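Local coordinates for protein enoyl-CoA hydratase (PDB 4LK5) that probably catalyses the reversible hydration of enoyl-CoA thioesters, as a crotonase-like member of the enoyl-CoA hydratase/isomerase family, at residues D218-E221 / A222-K226; S233-A236 / V237-K241; A278-Q282 / Q283-P287. All coordinates share one frame; numbering follows the deposited sequence.

Contact 1: residues D218-E221 / A222-K226; sequences DEFE and AEVDK
The carbonyl O of Phe220 accepts the amide N of Val224 at 3.1 Å, in a nearly straight bond with an N-H...O angle of 170°. It is one step of the i to i+4 ladder of helix 217-233 in this crotonase-like fold. Glu223 N to Glu219 O and Asp225 N to Glu221 O are the neighbouring rungs. On the inner side of the helix Phe220 and Val224 pack against each other one turn apart. Val224 CG2 lies over one face of the Phe220 ring, 3.9 Å from its centroid and set toward the rim, in a CH-pi contact. Phe220 CG is anti to the backbone N (chi1 -169°), which swings the ring alongside the next turn. Both side chains also meet Val135 of strand 132-136, and Phe220 reaches Tyr215, so this side of the helix packs on the six-stranded sheet. The exposed side carries Glu219, Glu221 and Asp225. Asp225 OD2 sits 3.1 Å from Glu221 O; both are acceptors, so the approach is probably unfavourable. Glu223 lies at the border and touches Tyr215. It bends at chi2 (-57°) and forms a salt bridge with Lys226, whose NZ stands 3.1 Å from Glu223 OE2, above the carboxylate plane.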
ATOM      1  N   ASP C 218      24.982 -16.302  -7.496  1.00 55.18           N
ATOM      2  CA  ASP C 218      26.282 -16.206  -8.195  1.00 59.67           C
ATOM      3  C   ASP C 218      26.444 -14.890  -9.000  1.00 51.27           C
ATOM      4  O   ASP C 218      27.561 -14.410  -9.186  1.00 50.17           O
ATOM      5  CB  ASP C 218      26.584 -17.479  -9.032  1.00 65.15           C
ATOM      6  CG  ASP C 218      25.557 -17.739 -10.126  1.00 73.87           C
ATOM      7  OD1 ASP C 218      24.650 -16.904 -10.341  1.00 90.37           O
ATOM      8  OD2 ASP C 218      25.660 -18.789 -10.787  1.00 78.48           O
ATOM      9  N   GLU C 219      25.329 -14.297  -9.434  1.00 52.50           N
ATOM     10  CA  GLU C 219      25.323 -12.960 -10.096  1.00 54.54           C
ATOM     11  C   GLU C 219      25.132 -11.737  -9.159  1.00 53.17           C
ATOM     12  O   GLU C 219      25.369 -10.584  -9.575  1.00 48.99           O
ATOM     13  CB  GLU C 219      24.255 -12.949 -11.198  1.00 61.28           C
ATOM     14  CG  GLU C 219      24.529 -13.972 -12.308  1.00 64.10           C
ATOM     15  CD  GLU C 219      23.277 -14.402 -13.035  1.00 69.63           C
ATOM     16  OE1 GLU C 219      22.633 -13.535 -13.661  1.00 74.30           O
ATOM     17  OE2 GLU C 219      22.935 -15.604 -12.980  1.00 71.46           O
ATOM     18  N   PHE C 220      24.750 -11.981  -7.897  1.00 52.23           N
ATOM     19  CA  PHE C 220      24.430 -10.892  -6.939  1.00 52.73           C
ATOM     20  C   PHE C 220      25.428  -9.740  -6.813  1.00 48.76           C
ATOM     21  O   PHE C 220      25.035  -8.590  -6.914  1.00 50.43           O
ATOM     22  CB  PHE C 220      24.161 -11.444  -5.536  1.00 52.98           C
ATOM     23  CG  PHE C 220      23.572 -10.427  -4.596  1.00 56.76           C
ATOM     24  CD1 PHE C 220      22.322  -9.876  -4.854  1.00 53.88           C
ATOM     25  CD2 PHE C 220      24.261 -10.021  -3.453  1.00 56.91           C
ATOM     26  CE1 PHE C 220      21.773  -8.946  -4.009  1.00 54.86           C
ATOM     27  CE2 PHE C 220      23.711  -9.084  -2.604  1.00 62.03           C
ATOM     28  CZ  PHE C 220      22.464  -8.544  -2.883  1.00 60.95           C
ATOM     29  N   GLU C 221      26.698 -10.031  -6.560  1.00 53.45           N
ATOM     30  CA  GLU C 221      27.675  -8.952  -6.309  1.00 58.31           C
ATOM     31  C   GLU C 221      27.854  -8.044  -7.519  1.00 53.62           C
ATOM     32  O   GLU C 221      27.870  -6.831  -7.392  1.00 54.43           O
ATOM     33  CB  GLU C 221      29.015  -9.496  -5.791  1.00 59.35           C
ATOM     34  CG  GLU C 221      28.977  -9.802  -4.293  1.00 65.68           C
ATOM     35  CD  GLU C 221      30.300 -10.324  -3.716  1.00 73.16           C
ATOM     36  OE1 GLU C 221      31.353 -10.325  -4.413  1.00 73.76           O
ATOM     37  OE2 GLU C 221      30.281 -10.747  -2.540  1.00 68.08           O
ATOM     38  N   ALA C 222      27.919  -8.633  -8.698  1.00 56.40           N
ATOM     39  CA  ALA C 222      28.121  -7.860  -9.928  1.00 55.05           C
ATOM     40  C   ALA C 222      26.934  -6.961 -10.192  1.00 52.93           C
ATOM     41  O   ALA C 222      27.092  -5.828 -10.630  1.00 51.64           O
ATOM     42  CB  ALA C 222      28.334  -8.798 -11.118  1.00 51.98           C
ATOM     43  N   GLU C 223      25.739  -7.491  -9.943  1.00 53.46           N
ATOM     44  CA  GLU C 223      24.516  -6.731 -10.169  1.00 50.19           C
ATOM     45  C   GLU C 223      24.384  -5.525  -9.233  1.00 50.07           C
ATOM     46  O   GLU C 223      24.043  -4.412  -9.662  1.00 50.25           O
ATOM     47  CB  GLU C 223      23.317  -7.642 -10.053  1.00 50.77           C
ATOM     48  CG  GLU C 223      23.094  -8.435 -11.316  1.00 55.64           C
ATOM     49  CD  GLU C 223      22.927  -7.528 -12.539  1.00 62.70           C
ATOM     50  OE1 GLU C 223      22.456  -6.358 -12.430  1.00 70.36           O
ATOM     51  OE2 GLU C 223      23.273  -7.983 -13.632  1.00 62.50           O
ATOM     52  N   VAL C 224      24.685  -5.740  -7.962  1.00 44.61           N
ATOM     53  CA  VAL C 224      24.683  -4.642  -7.021  1.00 43.41           C
ATOM     54  C   VAL C 224      25.525  -3.563  -7.632  1.00 42.35           C
ATOM     55  O   VAL C 224      25.059  -2.448  -7.794  1.00 45.11           O
ATOM     56  CB  VAL C 224      25.173  -5.070  -5.609  1.00 40.06           C
ATOM     57  CG1 VAL C 224      25.475  -3.876  -4.729  1.00 38.73           C
ATOM     58  CG2 VAL C 224      24.117  -5.938  -4.965  1.00 39.08           C
ATOM     59  N   ASP C 225      26.734  -3.919  -8.060  1.00 47.63           N
ATOM     60  CA  ASP C 225      27.685  -2.927  -8.613  1.00 44.14           C
ATOM     61  C   ASP C 225      27.147  -2.126  -9.776  1.00 38.05           C
ATOM     62  O   ASP C 225      27.322  -0.927  -9.826  1.00 40.78           O
ATOM     63  CB  ASP C 225      28.966  -3.608  -9.029  1.00 46.82           C
ATOM     64  CG  ASP C 225      29.655  -4.265  -7.876  1.00 50.04           C
ATOM     65  OD1 ASP C 225      29.390  -3.875  -6.716  1.00 52.25           O
ATOM     66  OD2 ASP C 225      30.447  -5.192  -8.133  1.00 58.34           O
ATOM     67  N   LYS C 226      26.464  -2.782 -10.692  1.00 40.50           N
ATOM     68  CA  LYS C 226      25.784  -2.066 -11.790  1.00 46.49           C
ATOM     69  C   LYS C 226      24.753  -1.025 -11.302  1.00 46.07           C
ATOM     70  O   LYS C 226      24.687   0.088 -11.844  1.00 49.89           O
ATOM     71  CB  LYS C 226      25.112  -3.069 -12.749  1.00 47.56           C
ATOM     72  CG  LYS C 226      26.094  -3.784 -13.668  1.00 48.15           C
ATOM     73  CD  LYS C 226      25.507  -5.076 -14.224  1.00 53.80           C
ATOM     74  CE  LYS C 226      26.621  -6.033 -14.621  1.00 59.24           C
ATOM     75  NZ  LYS C 226      26.219  -7.463 -14.549  1.00 62.21           N
TER

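Contact 2: residues S233-A236 / V237-K241; sequences SGPA and VAFAK
Gly234 and Pro235 form an extended link after helix 217-233, and the chain coils from Ala236 into helix 236-250. Pro235 holds the N-cap position. Its carbonyl O accepts Phe239 N at 3.2 Å, the donor tilted from the carbonyl plane. The next rung, Ala240 N to Ala236 O at 3.0 Å, is more bent, with an N-H...O angle of 141°.

Phe239 folds back over the start of the helix. Its CG is anti to the carbonyl carbon (chi1 -82°), and this turns the ring toward the incoming loop. Pro235 CD lies over one face of the Phe239 ring, 4.2 Å from the centroid, in a CH-pi contact; the two side chains cross at about a right angle. Gly234, which has no side chain, brings its CA in obliquely, 3.6 Å from Phe239 CE2. Pro235 also turns CG to Ala238 CB at 4.0 Å.

Around this first turn, Phe239 touches Pro131 and Ala240 touches Pro129. A second subunit packs here too: its Asp273 meets Pro235, its Leu268 meets Val237, its Gly170 meets Ala238, and its Thr167 meets Phe239. The start of the helix is therefore part of a subunit interface. Across the two segments side chain meets side chain through carbon, and Phe239 CG also lies 3.2 Å from Pro235 O. The polar bonds across the join are thus backbone ones, while carbon contacts of Pro235 with Phe239 and Ala238 hold the first turn to the link.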
ATOM      1  N   SER C 233      26.004   7.644 -11.639  1.00 43.99           N
ATOM      2  CA  SER C 233      26.029   8.381 -12.886  1.00 47.56           C
ATOM      3  C   SER C 233      24.842   9.304 -13.010  1.00 48.64           C
ATOM      4  O   SER C 233      24.841  10.175 -13.868  1.00 55.52           O
ATOM      5  CB  SER C 233      26.015   7.410 -14.070  1.00 47.29           C
ATOM      6  OG  SER C 233      25.304   8.024 -15.126  1.00 54.67           O
ATOM      7  N   GLY C 234      23.792   9.060 -12.214  1.00 48.22           N
ATOM      8  CA  GLY C 234      22.594   9.879 -12.241  1.00 43.32           C
ATOM      9  C   GLY C 234      22.777  11.296 -11.679  1.00 43.28           C
ATOM     10  O   GLY C 234      23.776  11.618 -11.034  1.00 43.55           O
ATOM     11  N   PRO C 235      21.778  12.160 -11.890  1.00 40.94           N
ATOM     12  CA  PRO C 235      21.792  13.518 -11.327  1.00 40.71           C
ATOM     13  C   PRO C 235      21.507  13.524  -9.835  1.00 43.81           C
ATOM     14  O   PRO C 235      20.480  13.000  -9.426  1.00 50.98           O
ATOM     15  CB  PRO C 235      20.657  14.204 -12.058  1.00 39.54           C
ATOM     16  CG  PRO C 235      19.750  13.114 -12.504  1.00 39.74           C
ATOM     17  CD  PRO C 235      20.477  11.802 -12.470  1.00 38.43           C
ATOM     18  N   ALA C 236      22.393  14.125  -9.042  1.00 47.09           N
ATOM     19  CA  ALA C 236      22.378  13.987  -7.579  1.00 44.57           C
ATOM     20  C   ALA C 236      21.254  14.767  -6.891  1.00 47.82           C
ATOM     21  O   ALA C 236      20.718  14.306  -5.867  1.00 44.19           O
ATOM     22  CB  ALA C 236      23.724  14.383  -6.990  1.00 38.84           C
ATOM     23  N   VAL C 237      20.912  15.930  -7.449  1.00 45.02           N
ATOM     24  CA  VAL C 237      19.909  16.813  -6.845  1.00 48.50           C
ATOM     25  C   VAL C 237      18.477  16.389  -7.227  1.00 48.02           C
ATOM     26  O   VAL C 237      17.538  16.501  -6.413  1.00 50.50           O
ATOM     27  CB  VAL C 237      20.168  18.303  -7.212  1.00 48.09           C
ATOM     28  CG1 VAL C 237      19.220  19.236  -6.470  1.00 42.53           C
ATOM     29  CG2 VAL C 237      21.603  18.679  -6.871  1.00 49.15           C
ATOM     30  N   ALA C 238      18.298  15.889  -8.444  1.00 42.32           N
ATOM     31  CA  ALA C 238      16.996  15.376  -8.832  1.00 42.02           C
ATOM     32  C   ALA C 238      16.682  14.146  -7.974  1.00 42.10           C
ATOM     33  O   ALA C 238      15.588  14.021  -7.430  1.00 35.13           O
ATOM     34  CB  ALA C 238      16.981  15.036 -10.296  1.00 39.17           C
ATOM     35  N   PHE C 239      17.685  13.274  -7.840  1.00 42.92           N
ATOM     36  CA  PHE C 239      17.622  12.107  -6.963  1.00 39.94           C
ATOM     37  C   PHE C 239      17.270  12.473  -5.524  1.00 43.74           C
ATOM     38  O   PHE C 239      16.426  11.792  -4.898  1.00 34.85           O
ATOM     39  CB  PHE C 239      18.955  11.346  -6.966  1.00 35.78           C
ATOM     40  CG  PHE C 239      19.133  10.393  -8.141  1.00 38.24           C
ATOM     41  CD1 PHE C 239      18.074  10.055  -8.987  1.00 38.10           C
ATOM     42  CD2 PHE C 239      20.383   9.807  -8.392  1.00 36.03           C
ATOM     43  CE1 PHE C 239      18.254   9.153 -10.029  1.00 38.02           C
ATOM     44  CE2 PHE C 239      20.554   8.910  -9.423  1.00 34.95           C
ATOM     45  CZ  PHE C 239      19.490   8.580 -10.248  1.00 36.64           C
ATOM     46  N   ALA C 240      17.947  13.510  -4.998  1.00 42.39           N
ATOM     47  CA  ALA C 240      17.761  13.914  -3.604  1.00 44.11           C
ATOM     48  C   ALA C 240      16.301  14.324  -3.412  1.00 45.06           C
ATOM     49  O   ALA C 240      15.618  13.816  -2.530  1.00 53.09           O
ATOM     50  CB  ALA C 240      18.675  15.076  -3.232  1.00 40.31           C
ATOM     51  N   LYS C 241      15.852  15.245  -4.248  1.00 37.43           N
ATOM     52  CA  LYS C 241      14.522  15.747  -4.175  1.00 37.99           C
ATOM     53  C   LYS C 241      13.451  14.682  -4.433  1.00 37.93           C
ATOM     54  O   LYS C 241      12.381  14.658  -3.805  1.00 34.94           O
ATOM     55  CB  LYS C 241      14.388  16.874  -5.166  1.00 40.05           C
ATOM     56  CG  LYS C 241      15.099  18.130  -4.720  1.00 41.01           C
ATOM     57  CD  LYS C 241      14.617  19.284  -5.588  1.00 43.73           C
ATOM     58  CE  LYS C 241      15.569  20.462  -5.557  1.00 42.30           C
ATOM     59  NZ  LYS C 241      15.564  21.152  -4.253  1.00 44.53           N
TER

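Contact 3: residues A278-Q282 / Q283-P287; sequences ATAFQ and QRRTP
The guanidinium group of Arg285 lays one face over Ala280, with Arg285 NH2 3.9 Å from Ala280 CB. Its CG is anti to the backbone N (chi1 -165°), and the chain bends at chi3 (75°), which brings the flat group back along the last helical turn. Thr279 CG2 lies at the edge of the same group, 4.1 Å from Arg285 NH1; the two side chains run side by side and point the same way. Arg285 NH2 also makes a long, weak ion pair with Glu276, further back on the helix.

The backbone ends helix 272-282 in a Schellman motif. Arg284 has a positive phi of 44°, and two bonds lead back into the last turn. Arg285 N donates to Ala280 O at 2.7 Å, and Arg284 N donates to Phe281 O at 3.0 Å from well above the carbonyl plane. Just before them, Gln283 N closes the last ordinary rung on Thr279 O at 2.8 Å. The Gln283 side chain bends at chi2, and Gln283 CG rests 3.4 Å from Thr279 O.

Beyond the turn the chain doubles back past the buried methyl of Ala280. Ala280 CB lies 3.4 Å from Arg285 O and meets Pro287 CB at 3.9 Å. The polar ends have partners outside the turn: Thr279 OG1 bonds to Val275 O, and Gln282 NE2 to Ile98 O.

Main-chain amides thus take up the O atoms of Thr279, Ala280 and Phe281. The arginine adds a flat surface over a methyl, and pairs weakly, at long range, with Glu276.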
ATOM      1  N   ALA C 278      14.014 -14.751  24.651  1.00 46.75           N
ATOM      2  CA  ALA C 278      15.403 -14.699  24.238  1.00 48.60           C
ATOM      3  C   ALA C 278      16.097 -15.935  24.730  1.00 47.73           C
ATOM      4  O   ALA C 278      16.862 -16.564  23.997  1.00 52.66           O
ATOM      5  CB  ALA C 278      16.091 -13.452  24.770  1.00 49.76           C
ATOM      6  N   THR C 279      15.826 -16.282  25.975  1.00 49.13           N
ATOM      7  CA  THR C 279      16.349 -17.513  26.543  1.00 54.62           C
ATOM      8  C   THR C 279      15.944 -18.674  25.634  1.00 51.23           C
ATOM      9  O   THR C 279      16.784 -19.445  25.203  1.00 44.47           O
ATOM     10  CB  THR C 279      15.810 -17.741  27.978  1.00 55.15           C
ATOM     11  OG1 THR C 279      16.088 -16.584  28.787  1.00 53.34           O
ATOM     12  CG2 THR C 279      16.448 -18.973  28.602  1.00 56.60           C
ATOM     13  N   ALA C 280      14.653 -18.773  25.333  1.00 50.68           N
ATOM     14  CA  ALA C 280      14.154 -19.898  24.543  1.00 51.01           C
ATOM     15  C   ALA C 280      14.798 -19.942  23.174  1.00 53.09           C
ATOM     16  O   ALA C 280      15.086 -21.028  22.664  1.00 58.62           O
ATOM     17  CB  ALA C 280      12.629 -19.886  24.435  1.00 48.73           C
ATOM     18  N   PHE C 281      15.050 -18.777  22.582  1.00 53.31           N
ATOM     19  CA  PHE C 281      15.765 -18.735  21.309  1.00 47.92           C
ATOM     20  C   PHE C 281      17.230 -19.173  21.493  1.00 46.33           C
ATOM     21  O   PHE C 281      17.779 -19.893  20.673  1.00 50.95           O
ATOM     22  CB  PHE C 281      15.667 -17.340  20.667  1.00 45.38           C
ATOM     23  CG  PHE C 281      16.642 -17.128  19.532  1.00 42.41           C
ATOM     24  CD1 PHE C 281      17.935 -16.720  19.786  1.00 39.37           C
ATOM     25  CD2 PHE C 281      16.255 -17.336  18.211  1.00 46.19           C
ATOM     26  CE1 PHE C 281      18.845 -16.536  18.751  1.00 43.21           C
ATOM     27  CE2 PHE C 281      17.151 -17.149  17.169  1.00 45.15           C
ATOM     28  CZ  PHE C 281      18.464 -16.768  17.442  1.00 42.83           C
ATOM     29  N   GLN C 282      17.874 -18.692  22.550  1.00 49.66           N
ATOM     30  CA  GLN C 282      19.255 -19.109  22.900  1.00 48.41           C
ATOM     31  C   GLN C 282      19.336 -20.623  23.066  1.00 44.95           C
ATOM     32  O   GLN C 282      20.262 -21.255  22.594  1.00 42.47           O
ATOM     33  CB  GLN C 282      19.702 -18.418  24.187  1.00 48.20           C
ATOM     34  CG  GLN C 282      20.281 -17.028  23.967  1.00 51.22           C
ATOM     35  CD  GLN C 282      20.314 -16.187  25.230  1.00 56.82           C
ATOM     36  OE1 GLN C 282      19.812 -16.608  26.258  1.00 60.76           O
ATOM     37  NE2 GLN C 282      20.911 -14.985  25.153  1.00 62.37           N
ATOM     38  N   GLN C 283      18.311 -21.191  23.684  1.00 45.80           N
ATOM     39  CA  GLN C 283      18.249 -22.612  23.967  1.00 49.52           C
ATOM     40  C   GLN C 283      17.695 -23.403  22.780  1.00 48.45           C
ATOM     41  O   GLN C 283      17.516 -24.619  22.894  1.00 47.58           O
ATOM     42  CB  GLN C 283      17.398 -22.891  25.236  1.00 50.51           C
ATOM     43  CG  GLN C 283      17.938 -22.330  26.556  1.00 53.39           C
ATOM     44  CD  GLN C 283      19.307 -22.854  26.897  1.00 57.57           C
ATOM     45  OE1 GLN C 283      19.484 -24.053  27.114  1.00 72.55           O
ATOM     46  NE2 GLN C 283      20.287 -21.970  26.952  1.00 61.13           N
ATOM     47  N   ARG C 284      17.443 -22.748  21.646  1.00 46.92           N
ATOM     48  CA  ARG C 284      16.736 -23.418  20.525  1.00 48.80           C
ATOM     49  C   ARG C 284      15.535 -24.232  21.015  1.00 47.53           C
ATOM     50  O   ARG C 284      15.463 -25.433  20.826  1.00 44.41           O
ATOM     51  CB  ARG C 284      17.701 -24.305  19.736  1.00 47.28           C
ATOM     52  CG  ARG C 284      18.726 -23.472  18.989  1.00 47.16           C
ATOM     53  CD  ARG C 284      19.719 -24.327  18.231  1.00 50.06           C
ATOM     54  NE  ARG C 284      20.095 -23.696  16.972  1.00 56.83           N
ATOM     55  CZ  ARG C 284      19.418 -23.802  15.824  1.00 53.29           C
ATOM     56  NH1 ARG C 284      18.300 -24.540  15.725  1.00 51.31           N
ATOM     57  NH2 ARG C 284      19.878 -23.172  14.754  1.00 51.69           N
ATOM     58  N   ARG C 285      14.609 -23.547  21.673  1.00 52.76           N
ATOM     59  CA  ARG C 285      13.547 -24.173  22.451  1.00 55.58           C
ATOM     60  C   ARG C 285      12.275 -23.381  22.236  1.00 51.60           C
ATOM     61  O   ARG C 285      12.367 -22.202  21.960  1.00 50.25           O
ATOM     62  CB  ARG C 285      13.936 -24.105  23.925  1.00 64.44           C
ATOM     63  CG  ARG C 285      13.138 -25.009  24.843  1.00 74.07           C
ATOM     64  CD  ARG C 285      13.523 -24.790  26.307  1.00 76.04           C
ATOM     65  NE  ARG C 285      12.971 -23.548  26.853  1.00 75.37           N
ATOM     66  CZ  ARG C 285      13.667 -22.593  27.466  1.00 72.83           C
ATOM     67  NH1 ARG C 285      14.980 -22.705  27.650  1.00 72.38           N
ATOM     68  NH2 ARG C 285      13.034 -21.511  27.913  1.00 66.47           N
ATOM     69  N   THR C 286      11.101 -24.010  22.374  1.00 51.96           N
ATOM     70  CA  THR C 286       9.813 -23.293  22.280  1.00 52.25           C
ATOM     71  C   THR C 286       9.584 -22.461  23.546  1.00 49.22           C
ATOM     72  O   THR C 286       9.784 -22.979  24.632  1.00 49.95           O
ATOM     73  CB  THR C 286       8.601 -24.243  22.062  1.00 53.05           C
ATOM     74  OG1 THR C 286       8.602 -24.689  20.707  1.00 52.85           O
ATOM     75  CG2 THR C 286       7.248 -23.525  22.319  1.00 52.50           C
ATOM     76  N   PRO C 287       9.168 -21.177  23.400  1.00 51.55           N
ATOM     77  CA  PRO C 287       8.871 -20.376  24.572  1.00 51.40           C
ATOM     78  C   PRO C 287       7.533 -20.712  25.175  1.00 54.16           C
ATOM     79  O   PRO C 287       6.643 -21.181  24.472  1.00 56.50           O
ATOM     80  CB  PRO C 287       8.841 -18.949  24.015  1.00 52.49           C
ATOM     81  CG  PRO C 287       8.466 -19.084  22.584  1.00 49.09           C
ATOM     82  CD  PRO C 287       9.152 -20.349  22.167  1.00 51.29           C
TER

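All three contacts are local, and each belongs to a helix late in the chain. Contact 1 lies within helix 217-233, contact 2 at the start of helix 236-250, and contact 3 at the end of helix 272-282. Contacts 1 and 2 are partly buried; their helices follow one another, and they lie about 22 Å apart, centre to centre. Contact 3 is largely at the surface and lies across the chain centre from contact 2, about 46 Å between centres. Contact 1 faces its own sheet with apolar groups and carries acids outward. The side chains of contact 2 are apolar where they meet, and it also faces another subunit. Contact 3 depends on main-chain capping, with a charged group laid over it.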